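Local coordinates for protein aldo-keto reductase family 1, member B4 (Aldose reductase) (PDB 4HBK) that probably reduces aldehydes, including sugars, to the corresponding alcohols with NADPH, as other aldose reductases of the aldo-keto reductase family do, at residues N114-P119 with L149-D154; G162-D167 with L330-H335; P223-V228 with L282-I287; L38-G43 with G235-A240; G62-K67 with K291-K296. All coordinates share one frame; numbering follows the deposited sequence.

Contact 1 of 5, residues N114-P119 with L149-D154; sequences NTFFRP and LKHGGD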
# COMPACT_ATOMS: atom_id res chain seq x y z
N ASN A 114 -6.52 -0.48 -12.64
CA ASN A 114 -6.18 -1.23 -13.86
C ASN A 114 -6.88 -0.77 -15.16
O ASN A 114 -6.36 -0.96 -16.26
CB ASN A 114 -6.42 -2.74 -13.67
CG ASN A 114 -5.73 -3.33 -12.41
OD1 ASN A 114 -5.41 -2.61 -11.45
ND2 ASN A 114 -5.53 -4.65 -12.41
N THR A 115 -8.09 -0.21 -15.03
CA THR A 115 -8.86 0.18 -16.21
C THR A 115 -8.41 1.52 -16.80
O THR A 115 -8.93 1.96 -17.85
CB THR A 115 -10.36 0.26 -15.89
OG1 THR A 115 -10.55 1.14 -14.78
CG2 THR A 115 -10.94 -1.14 -15.56
N PHE A 116 -7.46 2.17 -16.15
CA PHE A 116 -6.98 3.49 -16.57
C PHE A 116 -5.48 3.50 -16.89
O PHE A 116 -4.86 4.56 -16.87
CB PHE A 116 -7.27 4.54 -15.50
CG PHE A 116 -8.72 4.60 -15.08
CD1 PHE A 116 -9.64 5.33 -15.82
CD2 PHE A 116 -9.16 3.94 -13.95
CE1 PHE A 116 -10.99 5.38 -15.43
CE2 PHE A 116 -10.49 3.98 -13.55
CZ PHE A 116 -11.41 4.70 -14.30
N PHE A 117 -4.91 2.33 -17.20
CA PHE A 117 -3.48 2.21 -17.47
C PHE A 117 -3.06 2.73 -18.85
O PHE A 117 -1.90 3.09 -19.06
CB PHE A 117 -3.00 0.76 -17.31
CG PHE A 117 -2.95 0.28 -15.87
CD1 PHE A 117 -3.21 1.15 -14.82
CD2 PHE A 117 -2.63 -1.04 -15.57
CE1 PHE A 117 -3.17 0.71 -13.49
CE2 PHE A 117 -2.59 -1.49 -14.26
CZ PHE A 117 -2.86 -0.61 -13.22
N ARG A 118 -3.98 2.76 -19.81
CA ARG A 118 -3.63 3.35 -21.10
C ARG A 118 -3.27 4.82 -20.90
O ARG A 118 -3.92 5.53 -20.14
CB ARG A 118 -4.74 3.16 -22.14
CG ARG A 118 -4.79 1.74 -22.64
CD ARG A 118 -5.46 1.62 -23.99
NE ARG A 118 -5.43 0.24 -24.48
CZ ARG A 118 -4.90 -0.13 -25.64
NH1 ARG A 118 -4.36 0.78 -26.45
NH2 ARG A 118 -4.92 -1.42 -25.99
N PRO A 119 -2.20 5.26 -21.58
CA PRO A 119 -1.61 6.58 -21.34
C PRO A 119 -2.65 7.70 -21.35
O PRO A 119 -2.57 8.59 -20.52
CB PRO A 119 -0.62 6.74 -22.50
CG PRO A 119 -0.23 5.33 -22.84
CD PRO A 119 -1.49 4.52 -22.64
N LEU A 149 -6.69 -3.77 -17.45
CA LEU A 149 -8.03 -4.27 -17.72
C LEU A 149 -8.69 -3.31 -18.70
O LEU A 149 -8.32 -2.13 -18.77
CB LEU A 149 -8.84 -4.31 -16.42
CG LEU A 149 -8.92 -5.64 -15.66
CD1 LEU A 149 -7.72 -6.53 -15.85
CD2 LEU A 149 -9.16 -5.37 -14.18
N LYS A 150 -9.66 -3.81 -19.46
CA LYS A 150 -10.32 -2.99 -20.49
C LYS A 150 -10.93 -1.72 -19.90
O LYS A 150 -11.63 -1.76 -18.89
CB LYS A 150 -11.39 -3.81 -21.22
CG LYS A 150 -12.08 -3.06 -22.36
CD LYS A 150 -13.15 -3.91 -23.04
CE LYS A 150 -14.44 -3.97 -22.21
NZ LYS A 150 -15.27 -2.73 -22.36
N HIS A 151 -10.66 -0.59 -20.53
CA HIS A 151 -11.20 0.68 -20.07
C HIS A 151 -12.63 0.90 -20.55
O HIS A 151 -13.02 0.41 -21.60
CB HIS A 151 -10.34 1.83 -20.59
CG HIS A 151 -10.89 3.18 -20.25
ND1 HIS A 151 -11.85 3.81 -21.02
CD2 HIS A 151 -10.63 4.02 -19.22
CE1 HIS A 151 -12.15 4.98 -20.48
NE2 HIS A 151 -11.42 5.13 -19.39
N GLY A 152 -13.40 1.66 -19.77
CA GLY A 152 -14.66 2.20 -20.27
C GLY A 152 -15.91 1.52 -19.77
O GLY A 152 -16.92 1.45 -20.48
N GLY A 153 -15.86 1.02 -18.54
CA GLY A 153 -17.01 0.34 -17.98
C GLY A 153 -16.85 0.14 -16.50
O GLY A 153 -16.53 1.07 -15.76
N ASP A 154 -17.06 -1.10 -16.07
CA ASP A 154 -16.96 -1.43 -14.66
C ASP A 154 -15.49 -1.61 -14.23
O ASP A 154 -14.60 -1.78 -15.07
CB ASP A 154 -17.79 -2.67 -14.38
CG ASP A 154 -19.23 -2.51 -14.85
OD1 ASP A 154 -19.72 -1.36 -14.89
OD2 ASP A 154 -19.87 -3.53 -15.17
O HOH W 1 -13.25 1.92 -15.21

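Contact 2 of 5, residues G162-D167 with L330-H335; sequences GQLCLD and LQMSGH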
# COMPACT_ATOMS: atom_id res chain seq x y z
N GLY A 162 -17.85 -15.03 -17.26
CA GLY A 162 -17.27 -14.60 -16.00
C GLY A 162 -15.78 -14.30 -16.06
O GLY A 162 -15.14 -14.11 -15.02
N GLN A 163 -15.21 -14.25 -17.26
CA GLN A 163 -13.80 -13.95 -17.45
C GLN A 163 -13.58 -12.45 -17.43
O GLN A 163 -14.40 -11.69 -17.93
CB GLN A 163 -13.29 -14.48 -18.80
CG GLN A 163 -13.52 -15.95 -19.02
CD GLN A 163 -12.42 -16.80 -18.43
OE1 GLN A 163 -12.50 -17.23 -17.28
NE2 GLN A 163 -11.38 -17.04 -19.22
N LEU A 164 -12.45 -12.03 -16.87
CA LEU A 164 -12.06 -10.63 -16.87
C LEU A 164 -11.70 -10.18 -18.30
O LEU A 164 -11.16 -10.96 -19.08
CB LEU A 164 -10.87 -10.44 -15.92
CG LEU A 164 -11.03 -9.55 -14.68
CD1 LEU A 164 -12.42 -9.61 -14.13
CD2 LEU A 164 -10.00 -9.89 -13.59
N CYS A 165 -12.05 -8.95 -18.65
CA CYS A 165 -11.68 -8.41 -19.95
C CYS A 165 -10.31 -7.74 -19.84
O CYS A 165 -10.19 -6.61 -19.37
CB CYS A 165 -12.73 -7.40 -20.45
SG CYS A 165 -14.38 -8.12 -20.78
N LEU A 166 -9.27 -8.47 -20.26
CA LEU A 166 -7.89 -8.01 -20.15
C LEU A 166 -7.56 -6.93 -21.18
O LEU A 166 -8.22 -6.81 -22.21
CB LEU A 166 -6.95 -9.20 -20.33
CG LEU A 166 -6.62 -10.09 -19.12
CD1 LEU A 166 -7.52 -9.83 -17.94
CD2 LEU A 166 -6.62 -11.57 -19.49
N ASP A 167 -6.52 -6.15 -20.90
CA ASP A 167 -6.01 -5.20 -21.87
C ASP A 167 -4.49 -5.36 -21.96
O ASP A 167 -3.88 -6.01 -21.11
CB ASP A 167 -6.41 -3.76 -21.49
CG ASP A 167 -6.22 -2.78 -22.65
OD1 ASP A 167 -5.96 -3.24 -23.78
OD2 ASP A 167 -6.35 -1.55 -22.44
N LEU A 330 -6.39 -14.70 -8.78
CA LEU A 330 -6.24 -15.69 -9.85
C LEU A 330 -6.96 -15.34 -11.13
O LEU A 330 -6.61 -15.85 -12.19
CB LEU A 330 -6.73 -17.05 -9.37
CG LEU A 330 -5.89 -17.71 -8.28
CD1 LEU A 330 -6.57 -19.00 -7.81
CD2 LEU A 330 -4.49 -18.00 -8.78
N GLN A 331 -8.00 -14.52 -11.05
CA GLN A 331 -8.73 -14.16 -12.26
C GLN A 331 -7.87 -13.39 -13.26
O GLN A 331 -8.27 -13.21 -14.41
CB GLN A 331 -9.99 -13.37 -11.88
CG GLN A 331 -11.19 -14.25 -11.54
CD GLN A 331 -12.05 -14.57 -12.76
OE1 GLN A 331 -12.83 -13.73 -13.23
NE2 GLN A 331 -11.87 -15.78 -13.29
N MET A 332 -6.69 -12.94 -12.83
CA MET A 332 -5.75 -12.24 -13.72
C MET A 332 -4.60 -13.14 -14.15
O MET A 332 -3.67 -12.69 -14.81
CB MET A 332 -5.18 -10.97 -13.05
CG MET A 332 -6.22 -9.90 -12.79
SD MET A 332 -5.56 -8.41 -11.99
CE MET A 332 -4.47 -9.14 -10.79
N SER A 333 -4.67 -14.41 -13.79
CA SER A 333 -3.52 -15.31 -13.92
C SER A 333 -3.23 -15.66 -15.36
O SER A 333 -2.20 -16.23 -15.66
CB SER A 333 -3.73 -16.60 -13.10
OG SER A 333 -4.82 -17.37 -13.60
N GLY A 334 -4.13 -15.29 -16.25
CA GLY A 334 -3.96 -15.62 -17.65
C GLY A 334 -3.18 -14.55 -18.39
O GLY A 334 -2.77 -14.76 -19.54
N HIS A 335 -2.97 -13.41 -17.75
CA HIS A 335 -2.30 -12.30 -18.41
C HIS A 335 -0.81 -12.50 -18.46
O HIS A 335 -0.21 -13.07 -17.54
CB HIS A 335 -2.61 -10.98 -17.71
CG HIS A 335 -2.30 -9.77 -18.53
ND1 HIS A 335 -1.06 -9.18 -18.53
CD2 HIS A 335 -3.07 -9.05 -19.37
CE1 HIS A 335 -1.08 -8.13 -19.33
NE2 HIS A 335 -2.29 -8.03 -19.86
O HOH W 2 -10.44 -14.01 -15.87

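Contact 3 of 5, residues P223-V228 with L282-I287; sequences PNIKLV and LQRKLI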
# COMPACT_ATOMS: atom_id res chain seq x y z
N PRO A 223 6.69 -13.78 4.21
CA PRO A 223 7.69 -12.74 4.46
C PRO A 223 8.16 -12.03 3.19
O PRO A 223 8.67 -10.92 3.29
CB PRO A 223 8.85 -13.51 5.13
CG PRO A 223 8.24 -14.83 5.58
CD PRO A 223 7.19 -15.12 4.54
N ASN A 224 7.97 -12.65 2.03
CA ASN A 224 8.35 -12.03 0.76
C ASN A 224 9.79 -11.51 0.79
O ASN A 224 10.06 -10.42 0.29
CB ASN A 224 7.40 -10.87 0.44
CG ASN A 224 6.97 -10.84 -1.01
OD1 ASN A 224 7.65 -11.39 -1.88
ND2 ASN A 224 5.84 -10.19 -1.29
N ILE A 225 10.70 -12.30 1.37
CA ILE A 225 12.08 -11.86 1.61
C ILE A 225 12.87 -11.47 0.35
O ILE A 225 13.48 -10.40 0.30
CB ILE A 225 12.91 -12.93 2.38
CG1 ILE A 225 12.21 -13.36 3.68
CG2 ILE A 225 14.28 -12.40 2.73
CD1 ILE A 225 12.53 -12.49 4.85
N LYS A 226 12.89 -12.35 -0.64
CA LYS A 226 13.69 -12.11 -1.84
C LYS A 226 13.31 -10.82 -2.57
O LYS A 226 14.18 -10.05 -2.98
CB LYS A 226 13.65 -13.31 -2.78
CG LYS A 226 14.42 -14.50 -2.25
CD LYS A 226 14.44 -15.65 -3.25
CE LYS A 226 15.39 -16.74 -2.80
NZ LYS A 226 15.63 -17.77 -3.85
N LEU A 227 12.02 -10.61 -2.74
CA LEU A 227 11.53 -9.41 -3.40
C LEU A 227 11.84 -8.17 -2.57
O LEU A 227 12.26 -7.15 -3.10
CB LEU A 227 10.02 -9.52 -3.63
CG LEU A 227 9.42 -8.32 -4.36
CD1 LEU A 227 10.22 -8.04 -5.64
CD2 LEU A 227 7.93 -8.54 -4.65
N VAL A 228 11.63 -8.26 -1.26
CA VAL A 228 11.89 -7.12 -0.39
C VAL A 228 13.37 -6.75 -0.44
O VAL A 228 13.73 -5.58 -0.52
CB VAL A 228 11.51 -7.40 1.07
CG1 VAL A 228 12.13 -6.33 1.96
CG2 VAL A 228 9.98 -7.43 1.24
N LEU A 282 8.17 -3.67 10.85
CA LEU A 282 8.89 -2.40 11.02
C LEU A 282 10.41 -2.62 11.16
O LEU A 282 11.21 -1.86 10.60
CB LEU A 282 8.33 -1.61 12.20
CG LEU A 282 6.92 -1.05 12.02
CD1 LEU A 282 6.37 -0.52 13.34
CD2 LEU A 282 6.92 0.05 10.98
N GLN A 283 10.81 -3.66 11.87
CA GLN A 283 12.23 -3.94 12.07
C GLN A 283 12.92 -4.49 10.81
O GLN A 283 14.15 -4.52 10.73
CB GLN A 283 12.46 -4.81 13.31
CG GLN A 283 12.07 -4.06 14.61
CD GLN A 283 12.44 -4.79 15.89
OE1 GLN A 283 11.86 -4.53 16.94
NE2 GLN A 283 13.41 -5.69 15.81
N ARG A 284 12.12 -4.90 9.83
CA ARG A 284 12.67 -5.21 8.50
C ARG A 284 12.72 -3.97 7.59
O ARG A 284 12.92 -4.08 6.38
CB ARG A 284 11.89 -6.35 7.84
CG ARG A 284 12.06 -7.71 8.52
CD ARG A 284 11.21 -8.79 7.84
NE ARG A 284 11.42 -8.84 6.39
CZ ARG A 284 10.55 -9.35 5.52
NH1 ARG A 284 9.40 -9.86 5.95
NH2 ARG A 284 10.82 -9.33 4.21
N LYS A 285 12.54 -2.79 8.19
CA LYS A 285 12.63 -1.51 7.48
C LYS A 285 11.49 -1.30 6.49
O LYS A 285 11.68 -0.72 5.43
CB LYS A 285 13.99 -1.37 6.80
CG LYS A 285 15.15 -1.66 7.74
CD LYS A 285 16.28 -0.66 7.60
CE LYS A 285 17.33 -1.10 6.58
NZ LYS A 285 18.63 -0.36 6.74
N LEU A 286 10.30 -1.78 6.87
CA LEU A 286 9.10 -1.67 6.04
C LEU A 286 8.18 -0.59 6.57
O LEU A 286 8.20 -0.27 7.76
CB LEU A 286 8.34 -3.00 6.02
CG LEU A 286 9.20 -4.19 5.58
CD1 LEU A 286 8.49 -5.51 5.82
CD2 LEU A 286 9.58 -4.06 4.10
N ILE A 287 7.38 -0.01 5.68
CA ILE A 287 6.23 0.79 6.07
C ILE A 287 5.10 -0.20 6.28
O ILE A 287 5.10 -1.26 5.66
CB ILE A 287 5.83 1.77 4.95
CG1 ILE A 287 6.94 2.80 4.71
CG2 ILE A 287 4.52 2.45 5.27
CD1 ILE A 287 7.77 2.55 3.46

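Contact 4 of 5, residues L38-G43 with G235-A240; sequences LKMNNG and GLTVTA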
# COMPACT_ATOMS: atom_id res chain seq x y z
N LEU A 38 10.62 6.92 6.90
CA LEU A 38 11.62 6.39 6.00
C LEU A 38 11.95 7.42 4.91
O LEU A 38 11.07 8.10 4.37
CB LEU A 38 11.11 5.09 5.38
CG LEU A 38 11.99 3.85 5.56
CD1 LEU A 38 12.42 3.69 7.02
CD2 LEU A 38 11.25 2.63 5.07
N LYS A 39 13.24 7.56 4.59
CA LYS A 39 13.67 8.48 3.56
C LYS A 39 13.67 7.80 2.21
O LYS A 39 14.24 6.72 2.04
CB LYS A 39 15.08 8.97 3.87
CG LYS A 39 15.53 10.20 3.10
CD LYS A 39 17.04 10.37 3.28
CE LYS A 39 17.47 11.83 3.27
NZ LYS A 39 18.92 11.94 3.65
N MET A 40 13.04 8.44 1.23
CA MET A 40 12.89 7.80 -0.07
C MET A 40 13.98 8.26 -1.02
O MET A 40 14.70 9.20 -0.74
CB MET A 40 11.49 8.07 -0.63
CG MET A 40 10.37 7.42 0.20
SD MET A 40 8.73 7.63 -0.53
CE MET A 40 8.55 9.40 -0.44
N ASN A 41 14.09 7.60 -2.17
CA ASN A 41 15.19 7.92 -3.07
C ASN A 41 15.12 9.32 -3.69
O ASN A 41 16.07 9.76 -4.33
CB ASN A 41 15.37 6.85 -4.14
CG ASN A 41 14.11 6.60 -4.94
OD1 ASN A 41 13.15 7.38 -4.88
ND2 ASN A 41 14.11 5.52 -5.71
N ASN A 42 14.01 10.02 -3.50
CA ASN A 42 13.89 11.38 -4.02
C ASN A 42 14.04 12.44 -2.93
O ASN A 42 13.75 13.62 -3.15
CB ASN A 42 12.56 11.57 -4.75
CG ASN A 42 11.36 11.41 -3.82
OD1 ASN A 42 11.52 11.23 -2.62
ND2 ASN A 42 10.15 11.47 -4.38
N GLY A 43 14.50 12.02 -1.76
CA GLY A 43 14.75 12.95 -0.68
C GLY A 43 13.57 13.14 0.26
O GLY A 43 13.75 13.60 1.39
N GLY A 235 17.05 0.68 -3.94
CA GLY A 235 16.73 1.96 -3.34
C GLY A 235 15.25 2.28 -3.18
O GLY A 235 14.91 3.38 -2.74
N LEU A 236 14.37 1.34 -3.52
CA LEU A 236 12.95 1.55 -3.26
C LEU A 236 12.68 1.39 -1.78
O LEU A 236 13.38 0.63 -1.11
CB LEU A 236 12.11 0.52 -3.99
CG LEU A 236 12.23 0.39 -5.50
CD1 LEU A 236 10.88 0.00 -6.07
CD2 LEU A 236 12.73 1.69 -6.11
N THR A 237 11.67 2.08 -1.26
CA THR A 237 11.13 1.72 0.04
C THR A 237 10.01 0.73 -0.21
O THR A 237 9.46 0.67 -1.32
CB THR A 237 10.56 2.91 0.78
OG1 THR A 237 9.42 3.41 0.07
CG2 THR A 237 11.62 4.01 0.95
N VAL A 238 9.67 -0.05 0.81
CA VAL A 238 8.72 -1.13 0.63
C VAL A 238 7.64 -1.06 1.68
O VAL A 238 7.92 -0.94 2.86
CB VAL A 238 9.40 -2.50 0.69
CG1 VAL A 238 8.39 -3.61 0.44
CG2 VAL A 238 10.54 -2.57 -0.33
N THR A 239 6.39 -1.16 1.23
CA THR A 239 5.26 -1.10 2.13
C THR A 239 4.61 -2.46 2.19
O THR A 239 4.40 -3.11 1.15
CB THR A 239 4.23 -0.06 1.65
OG1 THR A 239 4.80 1.25 1.73
CG2 THR A 239 2.94 -0.13 2.49
N ALA A 240 4.29 -2.90 3.40
CA ALA A 240 3.65 -4.18 3.58
C ALA A 240 2.16 -3.95 3.64
O ALA A 240 1.67 -3.27 4.52
CB ALA A 240 4.11 -4.82 4.87
O HOH W 3 12.81 5.26 -2.30

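Contact 5 of 5, residues G62-K67 with K291-K296; sequences GAAVKK and KSVTFK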
# COMPACT_ATOMS: atom_id res chain seq x y z
N GLY A 62 -14.88 6.89 6.89
CA GLY A 62 -14.82 8.27 7.31
C GLY A 62 -14.47 8.37 8.78
O GLY A 62 -13.60 9.15 9.20
N ALA A 63 -15.14 7.55 9.59
CA ALA A 63 -14.91 7.55 11.03
C ALA A 63 -13.52 7.01 11.37
O ALA A 63 -12.87 7.50 12.30
CB ALA A 63 -15.99 6.75 11.73
N ALA A 64 -13.08 6.01 10.61
CA ALA A 64 -11.73 5.46 10.77
C ALA A 64 -10.66 6.53 10.51
O ALA A 64 -9.68 6.62 11.25
CB ALA A 64 -11.53 4.26 9.87
N VAL A 65 -10.85 7.33 9.46
CA VAL A 65 -9.87 8.36 9.13
C VAL A 65 -9.70 9.36 10.29
O VAL A 65 -8.60 9.59 10.77
CB VAL A 65 -10.23 9.08 7.80
CG1 VAL A 65 -9.46 10.39 7.66
CG2 VAL A 65 -9.96 8.16 6.61
N LYS A 66 -10.82 9.91 10.74
CA LYS A 66 -10.85 10.79 11.90
C LYS A 66 -10.22 10.15 13.15
O LYS A 66 -9.43 10.78 13.84
CB LYS A 66 -12.29 11.21 12.19
CG LYS A 66 -12.48 12.23 13.30
CD LYS A 66 -13.97 12.53 13.45
CE LYS A 66 -14.23 13.75 14.30
NZ LYS A 66 -13.91 13.49 15.71
N LYS A 67 -10.59 8.91 13.45
CA LYS A 67 -10.05 8.24 14.64
C LYS A 67 -8.54 8.07 14.51
O LYS A 67 -7.79 8.44 15.41
CB LYS A 67 -10.73 6.88 14.86
CG LYS A 67 -10.15 6.04 16.00
CD LYS A 67 -10.37 6.68 17.37
CE LYS A 67 -11.84 7.03 17.59
NZ LYS A 67 -12.10 7.42 19.00
N LYS A 291 -5.12 -2.36 7.74
CA LYS A 291 -6.49 -1.92 7.49
C LYS A 291 -7.37 -2.13 8.73
O LYS A 291 -7.36 -3.19 9.34
CB LYS A 291 -7.09 -2.73 6.34
CG LYS A 291 -6.28 -2.69 5.06
CD LYS A 291 -6.86 -3.60 3.97
CE LYS A 291 -6.07 -3.50 2.66
NZ LYS A 291 -6.71 -2.59 1.69
N SER A 292 -8.15 -1.12 9.09
CA SER A 292 -9.14 -1.30 10.13
C SER A 292 -10.19 -0.20 10.13
O SER A 292 -9.90 0.94 9.76
CB SER A 292 -8.49 -1.40 11.50
OG SER A 292 -9.46 -1.71 12.48
N VAL A 293 -11.40 -0.55 10.52
CA VAL A 293 -12.43 0.45 10.76
C VAL A 293 -12.92 0.34 12.20
O VAL A 293 -13.81 1.07 12.61
CB VAL A 293 -13.62 0.33 9.79
CG1 VAL A 293 -13.21 0.76 8.37
CG2 VAL A 293 -14.21 -1.09 9.82
N THR A 294 -12.31 -0.57 12.97
CA THR A 294 -12.63 -0.72 14.40
C THR A 294 -11.73 0.19 15.25
O THR A 294 -10.52 0.01 15.26
CB THR A 294 -12.44 -2.16 14.87
OG1 THR A 294 -13.08 -3.06 13.96
CG2 THR A 294 -13.03 -2.36 16.25
N PHE A 295 -12.34 1.14 15.97
CA PHE A 295 -11.59 2.10 16.79
C PHE A 295 -10.49 1.46 17.65
O PHE A 295 -9.35 1.91 17.64
CB PHE A 295 -12.53 2.92 17.68
CG PHE A 295 -13.50 3.80 16.92
CD1 PHE A 295 -13.37 3.99 15.55
CD2 PHE A 295 -14.53 4.44 17.59
CE1 PHE A 295 -14.26 4.80 14.86
CE2 PHE A 295 -15.42 5.25 16.90
CZ PHE A 295 -15.28 5.44 15.54
N LYS A 296 -10.84 0.44 18.43
CA LYS A 296 -9.87 -0.19 19.33
C LYS A 296 -8.68 -0.79 18.58
O LYS A 296 -7.57 -0.76 19.09
CB LYS A 296 -10.54 -1.26 20.19
CG LYS A 296 -11.67 -0.74 21.07
CD LYS A 296 -11.19 -0.35 22.46
CE LYS A 296 -12.04 -1.02 23.55
NZ LYS A 296 -11.53 -0.75 24.93

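Contact 1 of 5, residues N114-P119 with L149-D154
Asn-114 and Thr-115 meet Leu-149 and His-151 where two loops lie side by side at the C-terminal mouth of the (beta/alpha)8 barrel. Residues 114-119 lead from strand 107-112 into helix 119-133. Residues 149-154 belong to the long loop after strand 138-143. The direct hydrogen bond between the segments is a backbone one: Leu-149 N gives its hydrogen to Asn-114 O at 3.1 Å, nearly straight at 176°. The donor sits well above the carbonyl plane, not on a lone pair. Beside it, Thr-115 CA points its hydrogen at Leu-149 O over 3.5 Å. The side chains fill in round this backbone pairing. Asn-114 CB rests against Leu-149 CD2 at 3.8 Å. Thr-115 CG2 lies 3.5 Å from Lys-150 O, with Asp-154 O close by as well. His-151 has CG anti to its backbone N (chi1 175°), which carries the imidazole over to the other loop. Its edge then faces the backbone, with His-151 CD2 3.0 Å from Thr-115 O in the ring plane. The same edge meets Phe-116 CD1, and the two ring planes are turned 79° apart. His-121 stacks on His-151, and Tyr-80 meets Phe-116 edge to face. A water bonds to Thr-115 OG1 at 2.8 Å and weakly to Gly-153 O. The side chain of Asn-114 lies about 4 Å from that of His-144, a predicted substrate-binding residue. The main-chain bond ties the two loops together at this point, next to what is probably the substrate pocket, while the water spans their more open outer part.

Contact 2 of 5, residues G162-D167 with L330-H335
A surface contact between two loops at the mouth of the (beta/alpha)8 barrel brings Leu-164 and Asp-167 against Gln-331 and His-335. Residues 162-167 lie in the long loop between strand 138-143 and helix 171-183. Residues 330-335 lie in the C-terminal loop after helix 311-319. In aldo-keto reductases these two loops border the substrate pocket. Consistent with this, the side chains of Met-332 and His-144, which is predicted to bind substrate, are about 8 Å apart. Leu-164 supplies the apolar part. Its CD2 lies 3.9 Å from Met-332 CG and also touches Gln-331 CB. A water joins the backbones, accepting from Leu-164 N at 3.0 Å and donating to Gln-331 O at 2.7 Å. Further along, a type I turn from Met-332 ends at His-335, whose CG lies opposite the backbone N (chi1 -163°), directing the ring to the other loop. Leu-166 CG packs at the edge of that ring, 3.7 Å from His-335 CD2. The carboxylate of Asp-167 makes a salt bridge with Arg-118. Glu-337 N bonds to His-335 ND1, while His-335 NE2 donates to the backbone carbonyl Asp-167 O at 2.9 Å, with the acceptor near the ring plane and an N-H...O angle of 151°.

Contact 3 of 5, residues P223-V228 with L282-I287
Arg-284 reaches across to Pro-223 and presents the end of its guanidinium to one carbonyl oxygen. Arg-284 NH1 and NH2 both donate to Pro-223 O, at 3.0 Å and 2.8 Å. The oxygen lies close to the guanidinium plane. From the carbonyl side the two bonds differ: NH1 comes in the carbonyl plane on a lone pair, whereas NH2 is tilted 29° from it. Both are bent, as a fork onto one atom requires. The arginine chain is extended at first and then turns at chi3 (51°), which brings the flat group round to Pro-223. Ile-225 crosses it at about a right angle. Ile-225 CD1 lies over one face of the guanidinium, 3.6 Å from Arg-284 NH2. The contact joins two of the outer helices of the (beta/alpha)8 barrel: the start of helix 225-233 and the turn that leads from helix 273-283 into strand 287-288. Asn-224 is the N-cap residue of helix 225-233, although its side chain bonds to Glu-217 O and does no capping. The carbonyl gripped by Arg-284 thus lies just ahead of the helix start. Val-228, one turn into the helix, approaches the guanidinium obliquely, with Val-228 CG2 3.6 Å from Arg-284 NH2. Its other branch, Val-228 CG1, also meets Leu-286 CD2, at 4.0 Å. Leu-286 also packs on Val-238 of strand 237-241. Tyr-280 OH receives a further, weak bond from Arg-284 NH1, and Met-314 of helix 311-319 touches the arginine too.

Contact 4 of 5, residues L38-G43 with G235-A240
The close part of this contact is a methyl of Thr-237 packed on Met-40; elsewhere Asn-41 and Gly-235 face each other across a water. Residues 38-43 are the first strand and turn of the N-terminal beta hairpin, which in aldo-keto reductases covers the bottom of the (beta/alpha)8 barrel. Residues 235-240 lead from helix 225-233 into strand 237-241 of the barrel wall. On the buried side Thr-237 CG2 lies 3.7 Å from Met-40 CG and 3.9 Å from Lys-39 O. The methyl stands anti to the carbonyl carbon of its own residue, and the hydroxyl stands between the backbone N and the carbonyl carbon (chi1 65°). Thr-237 OG1 is thereby turned to partners in the barrel, Asn-213 ND2 and Ala-212 O. Leu-38 CD2 approaches Thr-237 CB less closely, at 4.4 Å, and packs on Ile-287 as well. The other side is looser. There a water accepts from Asn-41 N at 2.7 Å and donates to Gly-235 O at 2.9 Å. Asn-41 ND2 stays 3.7 Å from Gly-235 O and bonds to Pro-211 O. Gly-235 is the C-prime residue of the Schellman motif ending helix 225-233, and Asn-41 begins the bend of a type I turn from Met-40 to Gly-43. The threonine thus divides its two branches, with the methyl against the hairpin and the hydroxyl bound to the barrel. Beside Gly-235 the water, not a direct bond, supplies the polar link between the two backbones.

Contact 5 of 5, residues G62-K67 with K291-K296
Lys-67 folds over the ring of Phe-295, and this gives the first kind of interaction, alkyl and charge against an aromatic face. The lysine leaves helix 60-71 with CG anti to its backbone N. Bends at chi2 (66°) and chi3 (52°) then curl the chain round so that CE comes above the ring. Lys-67 CE is 3.8 Å from the centroid of the Phe-295 ring, only 15° from the normal, a CH-pi contact. The ammonium lies further out: Lys-67 NZ is 4.6 Å from the same centroid, an off-centre cation-pi contact. Nearer the helix, Lys-67 CG lies 3.8 Å from Phe-295 CD1. The two side chains cross at about a right angle.

The second kind is close packing of small residues. Ala-63 CB touches Phe-295 CE1 at 4.1 Å, and Ala-64 CB touches Val-293 CG1 at 4.2 Å. The methyl Ala-64 CB also rests on a backbone carbonyl, 3.7 Å from Ser-292 O. The small alanines let the backbones come near, with the CA atoms of Ala-64 and Val-293 5.1 Å apart. In the (beta/alpha)8 fold this joins the first outer helix to the loop after the last strand, 287-288, where helix 295-302 begins. In NADPH-bound relatives this Lys-Ser-Val-Thr loop lies at the adenosine 2'-phosphate.

The third kind is polar and within the loop. Thr-294 N donates to Ser-292 OG at 3.1 Å, forming an ST turn just before the helix. Lys-291 NZ points elsewhere, bonding to Thr-53 O and to OH of Tyr-82, the predicted proton donor.

From the N terminus, residues 38-43 open contact 4 and 62-67 open contact 5. Contact 1 opens and closes next, within both of their spans. Residues 162-167 then open contact 2 and 223-228 open contact 3. Contact 4 closes at 235-240, contact 3 at 282-287, contact 5 at 291-296 and contact 2 at 330-335. Contact 3 lies within contacts 2 and 5 but crosses contact 4; contacts 2, 4 and 5 cross one another. The loops of contacts 1 and 2 touch at the barrel mouth, Lys-150 pairing with Cys-165. Contacts 3 and 4 are joined by strand pairing of Ile-287 with Val-238 and Ala-240. Contact 5 joins the two ends of the barrel sequence.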